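PDB 6W3Y: putative methyl-accepting chemotaxis signal transduction protein from Campylobacter jejuni, which probably senses small ligands such as amino acids through a double Cache (dCACHE) sensor module and passes the signal on to the chemotaxis machinery. Local coordinates for residues Val24-Val29 and Ala229-Phe234; Asp46-Pro51 and Lys145-Asp150; Ala78-Leu83 and Val90-Lys95; Leu136-Ile141 and Asp160-Asp165. All coordinates share one frame; numbering follows the deposited sequence. Where two conformers were deposited one is given.

Interaction 1 of 4, residues Val24-Val29 and Ala229-Phe234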
loop_
_atom_site.group_PDB
_atom_site.type_symbol
_atom_site.label_atom_id
_atom_site.label_comp_id
_atom_site.label_asym_id
_atom_site.label_seq_id
_atom_site.Cartn_x
_atom_site.Cartn_y
_atom_site.Cartn_z
ATOM N N VAL A 24 10.624 -1.445 11.892
ATOM C CA VAL A 24 10.220 -0.082 11.578
ATOM C C VAL A 24 9.660 0.016 10.158
ATOM O O VAL A 24 8.650 0.705 9.936
ATOM C CB VAL A 24 11.384 0.893 11.776
ATOM C CG1 VAL A 24 11.037 2.269 11.256
ATOM C CG2 VAL A 24 11.739 0.973 13.266
ATOM N N THR A 25 10.275 -0.651 9.203
ATOM C CA THR A 25 9.754 -0.688 7.844
ATOM C C THR A 25 8.423 -1.439 7.751
ATOM O O THR A 25 7.464 -0.953 7.130
ATOM C CB THR A 25 10.821 -1.207 6.858
ATOM O OG1 THR A 25 11.812 -0.187 6.675
ATOM C CG2 THR A 25 10.252 -1.573 5.499
ATOM N N GLN A 26 8.301 -2.534 8.472
ATOM C CA GLN A 26 7.008 -3.205 8.580
ATOM C C GLN A 26 5.927 -2.264 9.131
ATOM O O GLN A 26 4.816 -2.181 8.562
ATOM C CB GLN A 26 7.120 -4.408 9.477
ATOM C CG GLN A 26 5.790 -5.119 9.727
ATOM C CD GLN A 26 5.913 -6.327 10.638
ATOM O OE1 GLN A 26 6.989 -6.868 10.835
ATOM N NE2 GLN A 26 4.807 -6.685 11.280
ATOM N N SER A 27 6.220 -1.551 10.217
ATOM C CA SER A 27 5.269 -0.664 10.846
ATOM C C SER A 27 4.851 0.439 9.868
ATOM O O SER A 27 3.712 0.903 9.891
ATOM C CB SER A 27 5.913 -0.023 12.082
ATOM O OG SER A 27 6.051 -0.982 13.129
ATOM N N THR A 28 5.812 0.918 9.071
ATOM C CA THR A 28 5.551 1.983 8.128
ATOM C C THR A 28 4.444 1.526 7.161
ATOM O O THR A 28 3.516 2.280 6.846
ATOM C CB THR A 28 6.857 2.331 7.384
ATOM O OG1 THR A 28 7.823 2.820 8.319
ATOM C CG2 THR A 28 6.636 3.416 6.346
ATOM N N VAL A 29 4.590 0.329 6.635
ATOM C CA VAL A 29 3.633 -0.192 5.666
ATOM C C VAL A 29 2.277 -0.408 6.356
ATOM O O VAL A 29 1.214 -0.026 5.816
ATOM C CB VAL A 29 4.156 -1.503 5.061
ATOM C CG1 VAL A 29 3.126 -2.124 4.138
ATOM C CG2 VAL A 29 5.490 -1.319 4.302
ATOM N N ALA A 229 17.422 -10.185 6.806
ATOM C CA ALA A 229 16.167 -10.826 7.196
ATOM C C ALA A 229 15.063 -10.204 6.374
ATOM O O ALA A 229 15.168 -9.056 5.954
ATOM C CB ALA A 229 15.876 -10.633 8.691
ATOM N N CYS A 230 14.037 -11.009 6.100
ATOM C CA CYS A 230 12.816 -10.495 5.467
ATOM C C CYS A 230 11.591 -10.954 6.240
ATOM O O CYS A 230 11.639 -11.948 6.976
ATOM C CB CYS A 230 12.711 -11.000 4.036
ATOM S SG CYS A 230 14.108 -10.644 2.939
ATOM N N THR A 231 10.461 -10.297 5.973
ATOM C CA THR A 231 9.186 -10.716 6.515
ATOM C C THR A 231 8.061 -10.311 5.584
ATOM O O THR A 231 8.164 -9.317 4.885
ATOM C CB THR A 231 8.921 -10.135 7.912
ATOM O OG1 THR A 231 7.776 -10.769 8.489
ATOM C CG2 THR A 231 8.775 -8.659 7.894
ATOM N N LYS A 232 7.006 -11.097 5.557
ATOM C CA LYS A 232 5.801 -10.696 4.820
ATOM C C LYS A 232 5.144 -9.551 5.561
ATOM O O LYS A 232 4.997 -9.602 6.777
ATOM C CB LYS A 232 4.854 -11.894 4.688
ATOM C CG LYS A 232 5.273 -12.949 3.656
ATOM C CD LYS A 232 5.633 -12.401 2.269
ATOM C CE LYS A 232 4.434 -11.871 1.482
ATOM N NZ LYS A 232 3.561 -12.975 1.007
ATOM N N VAL A 233 4.604 -8.604 4.797
ATOM C CA VAL A 233 3.779 -7.516 5.310
ATOM C C VAL A 233 2.634 -7.335 4.329
ATOM O O VAL A 233 2.855 -6.852 3.227
ATOM C CB VAL A 233 4.571 -6.193 5.505
ATOM C CG1 VAL A 233 3.670 -5.208 6.273
ATOM C CG2 VAL A 233 5.920 -6.432 6.187
ATOM N N PHE A 234 1.476 -7.877 4.667
ATOM C CA PHE A 234 0.374 -8.033 3.683
ATOM C C PHE A 234 0.916 -8.817 2.486
ATOM O O PHE A 234 1.525 -9.857 2.698
ATOM C CB PHE A 234 -0.238 -6.683 3.305
ATOM C CG PHE A 234 -0.516 -5.809 4.478
ATOM C CD1 PHE A 234 -1.385 -6.224 5.471
ATOM C CD2 PHE A 234 0.027 -4.533 4.564
ATOM C CE1 PHE A 234 -1.633 -5.421 6.584
ATOM C CE2 PHE A 234 -0.212 -3.733 5.647
ATOM C CZ PHE A 234 -1.015 -4.182 6.691
HETATM O O HOH W 1 6.645 -9.924 10.834
#
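Helix residues 24-29 and strand residues 229-233 run almost parallel, 12° between their N-to-C directions, with the short axes 9.4 Å apart at closest approach. Gln26 and Val233 face each other, their CA atoms 6.3 Å apart, and the contact between the segments is made by side chains. Val233 sits at its centre and divides its two methyls between two helix residues one turn apart. CG1 lies 3.8 Å from CG1 of Val29. CG2 packs against the aliphatic stem of Gln26, 3.8 Å from its CG. The Gln26 chain is fully extended, with CG anti to the backbone N (chi1 176°), which carries its amide along the strand to Thr231, whose CG2 lies 3.9 Å from OE1. A water completes this polar end: it donates to Gln26 OE1 and is hydrogen-bonded to Thr231 OG1, while Gln26 NE2 binds Glu30 in the next helical turn. Where the strand ends, the Phe234 ring turns its edge to Val29, with CD2 3.9 Å from CG1 of Val29; Arg33 makes a cation-pi contact with the same ring. Cys230, one residue before Thr231, forms a disulfide with Cys239 of the adjoining strand. A long N-terminal helix lying along the five-stranded antiparallel sheet of the second lobe, probably the membrane-proximal one as in dCACHE receptors, is the arrangement expected of such a sensor.

Interaction 2 of 4, residues Asp46-Pro51 and Lys145-Asp150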
loop_
_atom_site.group_PDB
_atom_site.type_symbol
_atom_site.label_atom_id
_atom_site.label_comp_id
_atom_site.label_asym_id
_atom_site.label_seq_id
_atom_site.Cartn_x
_atom_site.Cartn_y
_atom_site.Cartn_z
ATOM N N ASP A 46 -20.290 8.264 6.492
ATOM C CA ASP A 46 -20.933 9.528 6.172
ATOM C C ASP A 46 -21.889 9.379 4.988
ATOM O O ASP A 46 -22.926 10.023 4.963
ATOM C CB ASP A 46 -19.882 10.642 5.949
ATOM C CG ASP A 46 -19.588 11.448 7.187
ATOM O OD1 ASP A 46 -20.559 11.750 7.897
ATOM O OD2 ASP A 46 -18.456 11.952 7.369
ATOM N N ILE A 47 -21.506 8.601 3.985
ATOM C CA ILE A 47 -22.370 8.417 2.828
ATOM C C ILE A 47 -23.608 7.624 3.192
ATOM O O ILE A 47 -24.724 8.041 2.869
ATOM C CB ILE A 47 -21.624 7.772 1.645
ATOM C CG1 ILE A 47 -20.524 8.716 1.161
ATOM C CG2 ILE A 47 -22.563 7.380 0.536
ATOM C CD1 ILE A 47 -19.522 8.101 0.222
ATOM N N ALA A 48 -23.438 6.534 3.922
ATOM C CA ALA A 48 -24.575 5.678 4.302
ATOM C C ALA A 48 -25.526 6.360 5.262
ATOM O O ALA A 48 -26.701 6.016 5.335
ATOM C CB ALA A 48 -24.103 4.349 4.854
ATOM N N ASN A 49 -25.049 7.360 6.002
ATOM C CA ASN A 49 -25.914 8.079 6.940
ATOM C C ASN A 49 -26.797 9.124 6.248
ATOM O O ASN A 49 -27.619 9.766 6.903
ATOM C CB ASN A 49 -25.073 8.787 8.012
ATOM C CG ASN A 49 -24.683 7.883 9.164
ATOM O OD1 ASN A 49 -25.288 6.829 9.397
ATOM N ND2 ASN A 49 -23.766 8.375 9.986
ATOM N N LEU A 50 -26.578 9.373 4.964
ATOM C CA LEU A 50 -27.512 10.256 4.243
ATOM C C LEU A 50 -28.887 9.536 4.152
ATOM O O LEU A 50 -28.940 8.316 4.036
ATOM C CB LEU A 50 -26.975 10.558 2.825
ATOM C CG LEU A 50 -25.767 11.496 2.763
ATOM C CD1 LEU A 50 -25.205 11.517 1.357
ATOM C CD2 LEU A 50 -26.135 12.908 3.148
ATOM N N PRO A 51 -30.001 10.297 4.078
ATOM C CA PRO A 51 -31.283 9.658 3.781
ATOM C C PRO A 51 -31.279 9.038 2.407
ATOM O O PRO A 51 -30.602 9.522 1.496
ATOM C CB PRO A 51 -32.297 10.793 3.840
ATOM C CG PRO A 51 -31.540 12.062 3.785
ATOM C CD PRO A 51 -30.083 11.761 4.086
ATOM N N LYS A 145 -14.753 -0.030 -1.098
ATOM C CA LYS A 145 -15.674 -0.550 -0.109
ATOM C C LYS A 145 -17.082 -0.442 -0.679
ATOM O O LYS A 145 -17.528 0.638 -1.040
ATOM C CB LYS A 145 -15.559 0.282 1.191
ATOM C CG LYS A 145 -16.395 -0.208 2.364
ATOM C CD LYS A 145 -15.988 -1.571 2.830
ATOM C CE LYS A 145 -16.335 -1.891 4.285
ATOM N NZ LYS A 145 -17.782 -2.124 4.443
ATOM N N ALA A 146 -17.793 -1.585 -0.700
ATOM C CA ALA A 146 -19.213 -1.568 -1.053
ATOM C C ALA A 146 -20.011 -0.955 0.100
ATOM O O ALA A 146 -19.911 -1.379 1.255
ATOM C CB ALA A 146 -19.704 -2.963 -1.354
ATOM N N ILE A 147 -20.763 0.115 -0.215
ATOM C CA ILE A 147 -21.560 0.819 0.777
ATOM C C ILE A 147 -23.005 0.342 0.740
ATOM O O ILE A 147 -23.647 0.424 -0.304
ATOM C CB ILE A 147 -21.540 2.346 0.525
ATOM C CG1 ILE A 147 -20.121 2.908 0.543
ATOM C CG2 ILE A 147 -22.462 3.069 1.492
ATOM C CD1 ILE A 147 -20.109 4.396 0.277
ATOM N N TYR A 148 -23.476 -0.065 1.904
ATOM C CA TYR A 148 -24.843 -0.544 2.094
ATOM C C TYR A 148 -25.571 0.375 3.048
ATOM O O TYR A 148 -25.028 0.824 4.067
ATOM C CB TYR A 148 -24.881 -1.973 2.636
ATOM C CG TYR A 148 -24.206 -2.969 1.707
ATOM C CD1 TYR A 148 -22.850 -3.186 1.744
ATOM C CD2 TYR A 148 -24.942 -3.727 0.790
ATOM C CE1 TYR A 148 -22.242 -4.085 0.927
ATOM C CE2 TYR A 148 -24.312 -4.587 -0.098
ATOM C CZ TYR A 148 -22.952 -4.777 0.003
ATOM O OH TYR A 148 -22.331 -5.618 -0.889
ATOM N N LYS A 149 -26.844 0.610 2.776
ATOM C CA LYS A 149 -27.685 1.337 3.722
ATOM C C LYS A 149 -28.890 0.421 3.984
ATOM O O LYS A 149 -29.598 0.038 3.045
ATOM C CB LYS A 149 -28.164 2.656 3.149
ATOM C CG LYS A 149 -28.982 3.465 4.136
ATOM C CD LYS A 149 -29.434 4.814 3.538
ATOM C CE LYS A 149 -30.312 5.592 4.489
ATOM N NZ LYS A 149 -29.551 6.073 5.665
ATOM N N ASP A 150 -29.232 0.080 5.220
ATOM C CA ASP A 150 -30.332 -0.890 5.414
ATOM C C ASP A 150 -30.128 -2.177 4.575
ATOM O O ASP A 150 -31.115 -2.770 4.132
ATOM C CB ASP A 150 -31.722 -0.287 5.044
ATOM C CG ASP A 150 -32.185 0.804 6.001
ATOM O OD1 ASP A 150 -31.702 0.838 7.148
ATOM O OD2 ASP A 150 -33.089 1.598 5.618
#
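Lys149 reaches the end of helix 4-48 because its side chain is extended from CB to CE, with CG anti to the backbone N, and then bends at the last torsion (chi4 69°) to bring NZ over the backbone of residues 48-50. Ile147, two residues earlier on the same side of the strand, has CG1 anti to its carbonyl carbon in the conformer given here, which sends CD1 to Ile47. The strand belongs to the first PDC sensor domain of the Cache clan, and the C-terminal end of the long helix lies against it. Ala48 and Lys149 are the closest backbone pair, with CA atoms 5.4 Å apart. The apolar half, which holds for that one of two Ile147 conformers, consists of Ile147 CD1 set against Ile47 CD1 at 3.8 Å, the two side chains crossing at about a right angle, and Ile147 CG2 touching Ala48 CB at 4.0 Å. Ile47 also packs on Val65 and Leu69 of helix 58-76, so the isoleucine pair belongs to a layer between helices and sheet. Ala48 CB lies 3.7 Å from Tyr148 O, placing the helix end close to the strand backbone. Ala48 O and Leu50 O both accept from the one ammonium group, whose positive charge should be favourable to the helix dipole at this C-terminus. Lys149 NZ meets Ala48 O at 2.9 Å with a C=O...N angle of 162°. Lys149 NZ approaches Leu50 O at 2.8 Å from above the carbonyl plane, 40° out of it.

Interaction 3 of 4, residues Ala78-Leu83 and Val90-Lys95; sequences ALNVYL and VLLSQK. With ALA (alanine), chain C.
Tyr82 and Val90 meet where two antiparallel strands, crossing at 162°, form a hairpin. From the Tyr82 backbone, CB touches Val90 CG1 at 3.6 Å and Leu92 CD1 at 3.9 Å, so two aliphatic groups of the partner strand flank the root of the ring. CG projects between the backbone N and the carbonyl carbon (chi1 49°), and the ring rises from the sheet on the side shared with Asn80 and Leu92. CD2 still reaches Val90 CG1 and CD1 reaches Leu92 CD1, both obliquely. Farther out, the bound alanine lays its CB over one ring face, nearest CZ at 3.6 Å, a CH-pi type of approach. At the tip, OH is 3.4 Å from the ligand CA and hydrogen-bonded to Asp160 OD1; Trp115 packs edge-to-face with the ring. Below the pocket, Val81 and Ser93 form a hydrogen-bonded pair, with both N...O distances 2.9 Å and both bonds nearly straight. Leu83 with Leu91 repeats this pattern. Asn80, beside Gln94, binds Asp160 and Asp133 through ND2, whereas its OD1, 3.2 Å from Gln94 CB, is buried without a polar partner in the model. The chemistry implies a pocket that receives the ligand methyl on an aromatic face, while Tyr82, itself touching the ligand, and Asn80 behind it both bond Asp160 and so probably fix the carboxylate that accepts the ligand ammonium.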
loop_
_atom_site.group_PDB
_atom_site.type_symbol
_atom_site.label_atom_id
_atom_site.label_comp_id
_atom_site.label_asym_id
_atom_site.label_seq_id
_atom_site.Cartn_x
_atom_site.Cartn_y
_atom_site.Cartn_z
ATOM N N ALA A 78 -5.783 12.926 -1.242
ATOM C CA ALA A 78 -5.933 11.776 -2.126
ATOM C C ALA A 78 -5.912 12.228 -3.585
ATOM O O ALA A 78 -6.192 13.390 -3.894
ATOM C CB ALA A 78 -7.204 11.024 -1.840
ATOM N N LEU A 79 -5.643 11.305 -4.506
ATOM C CA LEU A 79 -5.643 11.643 -5.929
ATOM C C LEU A 79 -7.089 11.712 -6.483
ATOM O O LEU A 79 -7.459 12.646 -7.192
ATOM C CB LEU A 79 -4.812 10.649 -6.713
ATOM C CG LEU A 79 -4.507 11.050 -8.140
ATOM C CD1 LEU A 79 -3.543 12.267 -8.120
ATOM C CD2 LEU A 79 -3.874 9.880 -8.891
ATOM N N ASN A 80 -7.870 10.675 -6.159
ATOM C CA ASN A 80 -9.279 10.570 -6.590
ATOM C C ASN A 80 -10.077 9.988 -5.424
ATOM O O ASN A 80 -9.554 9.074 -4.745
ATOM C CB ASN A 80 -9.469 9.669 -7.815
ATOM C CG ASN A 80 -8.669 10.049 -9.013
ATOM O OD1 ASN A 80 -8.900 11.105 -9.600
ATOM N ND2 ASN A 80 -7.771 9.147 -9.418
ATOM N N VAL A 81 -11.326 10.390 -5.313
ATOM C CA VAL A 81 -12.259 9.770 -4.383
ATOM C C VAL A 81 -13.583 9.707 -5.143
ATOM O O VAL A 81 -13.998 10.697 -5.750
ATOM C CB VAL A 81 -12.400 10.591 -3.072
ATOM C CG1 VAL A 81 -13.442 9.962 -2.159
ATOM C CG2 VAL A 81 -11.070 10.650 -2.316
ATOM N N TYR A 82 -14.230 8.530 -5.153
ATOM C CA TYR A 82 -15.312 8.306 -6.115
ATOM C C TYR A 82 -16.288 7.249 -5.620
ATOM O O TYR A 82 -15.964 6.457 -4.737
ATOM C CB TYR A 82 -14.734 7.983 -7.513
ATOM C CG TYR A 82 -13.668 6.914 -7.514
ATOM C CD1 TYR A 82 -12.329 7.266 -7.341
ATOM C CD2 TYR A 82 -13.935 5.554 -7.695
ATOM C CE1 TYR A 82 -11.328 6.292 -7.322
ATOM C CE2 TYR A 82 -12.950 4.585 -7.715
ATOM C CZ TYR A 82 -11.624 4.965 -7.531
ATOM O OH TYR A 82 -10.650 3.998 -7.549
ATOM N N LEU A 83 -17.473 7.229 -6.264
ATOM C CA LEU A 83 -18.512 6.283 -5.954
ATOM C C LEU A 83 -19.017 5.700 -7.268
ATOM O O LEU A 83 -19.584 6.416 -8.116
ATOM C CB LEU A 83 -19.648 6.946 -5.195
ATOM C CG LEU A 83 -20.797 6.034 -4.771
ATOM C CD1 LEU A 83 -20.346 5.005 -3.752
ATOM C CD2 LEU A 83 -21.959 6.851 -4.232
ATOM N N VAL A 90 -19.769 6.627 -12.505
ATOM C CA VAL A 90 -18.943 6.926 -11.325
ATOM C C VAL A 90 -19.060 8.405 -10.997
ATOM O O VAL A 90 -18.818 9.267 -11.870
ATOM C CB VAL A 90 -17.460 6.590 -11.584
ATOM C CG1 VAL A 90 -16.619 7.001 -10.384
ATOM C CG2 VAL A 90 -17.288 5.119 -11.848
ATOM N N LEU A 91 -19.419 8.731 -9.752
ATOM C CA LEU A 91 -19.323 10.097 -9.277
ATOM C C LEU A 91 -17.890 10.320 -8.802
ATOM O O LEU A 91 -17.420 9.625 -7.884
ATOM C CB LEU A 91 -20.274 10.333 -8.106
ATOM C CG LEU A 91 -20.180 11.744 -7.538
ATOM C CD1 LEU A 91 -20.569 12.813 -8.556
ATOM C CD2 LEU A 91 -21.044 11.899 -6.312
ATOM N N LEU A 92 -17.188 11.206 -9.500
ATOM C CA LEU A 92 -15.714 11.315 -9.356
ATOM C C LEU A 92 -15.299 12.673 -8.837
ATOM O O LEU A 92 -15.591 13.706 -9.470
ATOM C CB LEU A 92 -15.086 11.096 -10.714
ATOM C CG LEU A 92 -13.589 11.273 -10.875
ATOM C CD1 LEU A 92 -12.788 10.357 -9.962
ATOM C CD2 LEU A 92 -13.171 11.124 -12.333
ATOM N N SER A 93 -14.555 12.686 -7.721
ATOM C CA SER A 93 -13.844 13.867 -7.274
ATOM C C SER A 93 -12.355 13.649 -7.512
ATOM O O SER A 93 -11.774 12.710 -6.959
ATOM C CB SER A 93 -14.099 14.073 -5.772
ATOM O OG SER A 93 -13.445 15.231 -5.276
ATOM N N GLN A 94 -11.746 14.467 -8.363
ATOM C CA GLN A 94 -10.364 14.258 -8.768
ATOM C C GLN A 94 -9.543 15.494 -8.485
ATOM O O GLN A 94 -10.018 16.614 -8.584
ATOM C CB GLN A 94 -10.259 13.917 -10.253
ATOM C CG GLN A 94 -10.798 14.982 -11.200
ATOM C CD GLN A 94 -10.661 14.613 -12.648
ATOM O OE1 GLN A 94 -11.597 14.097 -13.236
ATOM N NE2 GLN A 94 -9.513 14.823 -13.201
ATOM N N LYS A 95 -8.249 15.284 -8.251
ATOM C CA LYS A 95 -7.323 16.396 -8.084
ATOM C C LYS A 95 -7.215 17.120 -9.437
ATOM O O LYS A 95 -7.296 16.509 -10.497
ATOM C CB LYS A 95 -5.975 15.856 -7.543
ATOM C CG LYS A 95 -5.137 16.859 -6.777
ATOM C CD LYS A 95 -3.914 16.180 -6.162
ATOM C CE LYS A 95 -2.927 17.214 -5.671
ATOM N NZ LYS A 95 -3.435 18.016 -4.521
HETATM N N ALA C . -8.500 4.669 -10.379
HETATM C CA ALA C . -9.824 4.157 -10.844
HETATM C C ALA C . -9.629 3.423 -12.145
HETATM O O ALA C . -8.544 3.529 -12.762
HETATM C CB ALA C . -10.771 5.305 -11.047
HETATM O OXT ALA C . -10.582 2.676 -12.504
#

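Interaction 4 of 4, residues Leu136-Ile141 and Asp160-Asp165. With ALA (alanine), chain C.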
loop_
_atom_site.group_PDB
_atom_site.type_symbol
_atom_site.label_atom_id
_atom_site.label_comp_id
_atom_site.label_asym_id
_atom_site.label_seq_id
_atom_site.Cartn_x
_atom_site.Cartn_y
_atom_site.Cartn_z
ATOM N N LEU A 136 -6.161 10.175 -13.708
ATOM C CA LEU A 136 -5.050 11.132 -13.596
ATOM C C LEU A 136 -3.690 10.540 -13.941
ATOM O O LEU A 136 -2.683 11.222 -13.881
ATOM C CB LEU A 136 -5.053 11.781 -12.219
ATOM C CG LEU A 136 -6.091 12.892 -12.042
ATOM C CD1 LEU A 136 -6.140 13.328 -10.594
ATOM C CD2 LEU A 136 -5.807 14.104 -12.929
ATOM N N LYS A 137 -3.659 9.276 -14.343
ATOM C CA LYS A 137 -2.520 8.724 -15.051
ATOM C C LYS A 137 -1.274 8.612 -14.157
ATOM O O LYS A 137 -0.148 8.823 -14.591
ATOM C CB LYS A 137 -2.182 9.541 -16.308
ATOM C CG LYS A 137 -3.368 10.023 -17.102
ATOM C CD LYS A 137 -4.119 8.870 -17.707
ATOM C CE LYS A 137 -5.059 9.371 -18.817
ATOM N NZ LYS A 137 -5.936 8.271 -19.303
ATOM N N GLN A 138 -1.516 8.326 -12.897
ATOM C CA GLN A 138 -0.481 8.028 -11.914
ATOM C C GLN A 138 -0.692 6.662 -11.327
ATOM O O GLN A 138 -1.827 6.162 -11.307
ATOM C CB GLN A 138 -0.491 9.080 -10.790
ATOM C CG GLN A 138 -0.201 10.484 -11.260
ATOM C CD GLN A 138 -0.221 11.505 -10.161
ATOM O OE1 GLN A 138 0.163 11.190 -9.033
ATOM N NE2 GLN A 138 -0.666 12.736 -10.471
ATOM N N TYR A 139 0.389 6.036 -10.829
ATOM C CA TYR A 139 0.258 4.777 -10.127
ATOM C C TYR A 139 -0.342 5.003 -8.736
ATOM O O TYR A 139 0.081 5.902 -8.007
ATOM C CB TYR A 139 1.600 4.052 -10.022
ATOM C CG TYR A 139 2.046 3.506 -11.361
ATOM C CD1 TYR A 139 1.589 2.294 -11.813
ATOM C CD2 TYR A 139 2.795 4.287 -12.243
ATOM C CE1 TYR A 139 1.857 1.841 -13.093
ATOM C CE2 TYR A 139 3.108 3.832 -13.519
ATOM C CZ TYR A 139 2.643 2.623 -13.941
ATOM O OH TYR A 139 2.941 2.239 -15.238
ATOM N N VAL A 140 -1.373 4.219 -8.437
ATOM C CA VAL A 140 -2.148 4.361 -7.198
ATOM C C VAL A 140 -2.332 3.003 -6.544
ATOM O O VAL A 140 -2.312 1.946 -7.196
ATOM C CB VAL A 140 -3.512 4.999 -7.461
ATOM C CG1 VAL A 140 -3.349 6.373 -8.048
ATOM C CG2 VAL A 140 -4.452 4.088 -8.257
ATOM N N ILE A 141 -2.564 3.073 -5.236
ATOM C CA ILE A 141 -3.176 1.996 -4.483
ATOM C C ILE A 141 -4.609 2.452 -4.212
ATOM O O ILE A 141 -4.817 3.596 -3.749
ATOM C CB ILE A 141 -2.422 1.749 -3.154
ATOM C CG1 ILE A 141 -1.012 1.269 -3.457
ATOM C CG2 ILE A 141 -3.151 0.746 -2.300
ATOM C CD1 ILE A 141 -0.026 1.426 -2.306
ATOM N N ASP A 160 -8.158 6.633 -4.134
ATOM C CA ASP A 160 -6.877 6.374 -4.780
ATOM C C ASP A 160 -5.793 7.227 -4.112
ATOM O O ASP A 160 -5.868 8.455 -4.063
ATOM C CB ASP A 160 -6.887 6.812 -6.267
ATOM C CG ASP A 160 -7.800 5.990 -7.150
ATOM O OD1 ASP A 160 -8.278 4.917 -6.710
ATOM O OD2 ASP A 160 -8.005 6.449 -8.310
ATOM N N ILE A 161 -4.783 6.531 -3.587
ATOM C CA ILE A 161 -3.628 7.158 -2.971
ATOM C C ILE A 161 -2.406 6.860 -3.872
ATOM O O ILE A 161 -2.178 5.709 -4.209
ATOM C CB ILE A 161 -3.378 6.588 -1.555
ATOM C CG1 ILE A 161 -4.614 6.682 -0.681
ATOM C CG2 ILE A 161 -2.174 7.316 -0.925
ATOM C CD1 ILE A 161 -5.133 8.070 -0.432
ATOM N N PRO A 162 -1.606 7.885 -4.227
ATOM C CA PRO A 162 -0.426 7.586 -5.046
ATOM C C PRO A 162 0.439 6.531 -4.381
ATOM O O PRO A 162 0.814 6.664 -3.208
ATOM C CB PRO A 162 0.294 8.937 -5.140
ATOM C CG PRO A 162 -0.837 9.939 -5.017
ATOM C CD PRO A 162 -1.737 9.335 -3.974
ATOM N N SER A 163 0.860 5.543 -5.154
ATOM C CA SER A 163 1.782 4.556 -4.619
ATOM C C SER A 163 3.110 5.175 -4.214
ATOM O O SER A 163 3.770 4.674 -3.296
ATOM C CB SER A 163 1.947 3.377 -5.541
ATOM O OG SER A 163 2.292 3.798 -6.789
ATOM N N GLU A 164 3.506 6.253 -4.865
ATOM C CA GLU A 164 4.723 6.978 -4.478
ATOM C C GLU A 164 4.683 7.430 -3.035
ATOM O O GLU A 164 5.743 7.558 -2.393
ATOM C CB GLU A 164 4.961 8.159 -5.428
ATOM C CG GLU A 164 6.155 9.034 -5.113
ATOM C CD GLU A 164 6.329 10.246 -5.991
ATOM O OE1 GLU A 164 5.829 10.214 -7.116
ATOM O OE2 GLU A 164 7.014 11.204 -5.567
ATOM N N ASP A 165 3.497 7.647 -2.475
ATOM C CA ASP A 165 3.436 8.093 -1.073
ATOM C C ASP A 165 4.012 6.990 -0.152
ATOM O O ASP A 165 4.741 7.300 0.823
ATOM C CB ASP A 165 2.021 8.435 -0.645
ATOM C CG ASP A 165 1.478 9.695 -1.277
ATOM O OD1 ASP A 165 2.251 10.402 -1.950
ATOM O OD2 ASP A 165 0.265 10.001 -1.043
HETATM N N ALA C . -8.500 4.669 -10.379
HETATM C CA ALA C . -9.824 4.157 -10.844
HETATM C C ALA C . -9.629 3.423 -12.145
HETATM O O ALA C . -8.544 3.529 -12.762
HETATM C CB ALA C . -10.771 5.305 -11.047
HETATM O OXT ALA C . -10.582 2.676 -12.504
HETATM O O HOH W 2 2.496 7.154 -7.523
#
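Val140 packs on Asp160 just beneath the alanine site: its CG1 touches Asp160 CB at 4.0 Å, and CG2 lies equally far from the carboxylate carbon CG. Asp160 OD2 accepts a hydrogen bond from the ligand N at 2.8 Å, the interaction expected of a carboxylate recognising an amino acid's ammonium group. The torsion chi1 of -67° turns CG away from the carbonyl carbon, and Thr142 OG1 bonds OD1, adding to the hold that strand 80-84 has on the carboxylate. Behind it, the backbones lock together in the Ile141-Ile161 hydrogen-bonded pair. Ile161 N reaches Ile141 O at 2.9 Å with an almost straight N-H...O angle of 177°; the return bond from Ile141 N to Ile161 O is also 2.9 Å, at 163°. Beyond Pro162 the chain enters a helix, and Ser163 N donates to Tyr139 O at 3.0 Å from above the carbonyl plane. A water donating to Tyr139 O and accepting from Glu164 N links the strand to the first helical turn. The contact thus joins the base of hairpin 139-149/152-162 to the start of helix 163-172, with strand 126-132 on one flank and Phe32 of helix 4-48 packed against Ile141 and Ile161.

Overall arrangement
Helix 4-48 connects interactions 1 and 2, whose centres lie 33 Å apart on opposite sides of the chain's centre: the first meets the five-stranded sheet, the second the six-stranded sheet of the first PDC domain. Interactions 2, 3 and 4 all reach this latter sheet, and all three are nested in sequence within the loop closed by interaction 1. Interaction 2 encloses interaction 3 and alternates with interaction 4 along the chain. Interactions 3 and 4, centred 12 Å apart, touch directly and share the bound alanine. One wall of the ligand site is thus built from neighbouring strands of one sheet, and the helix spanning both sheets offers a plausible route for signals.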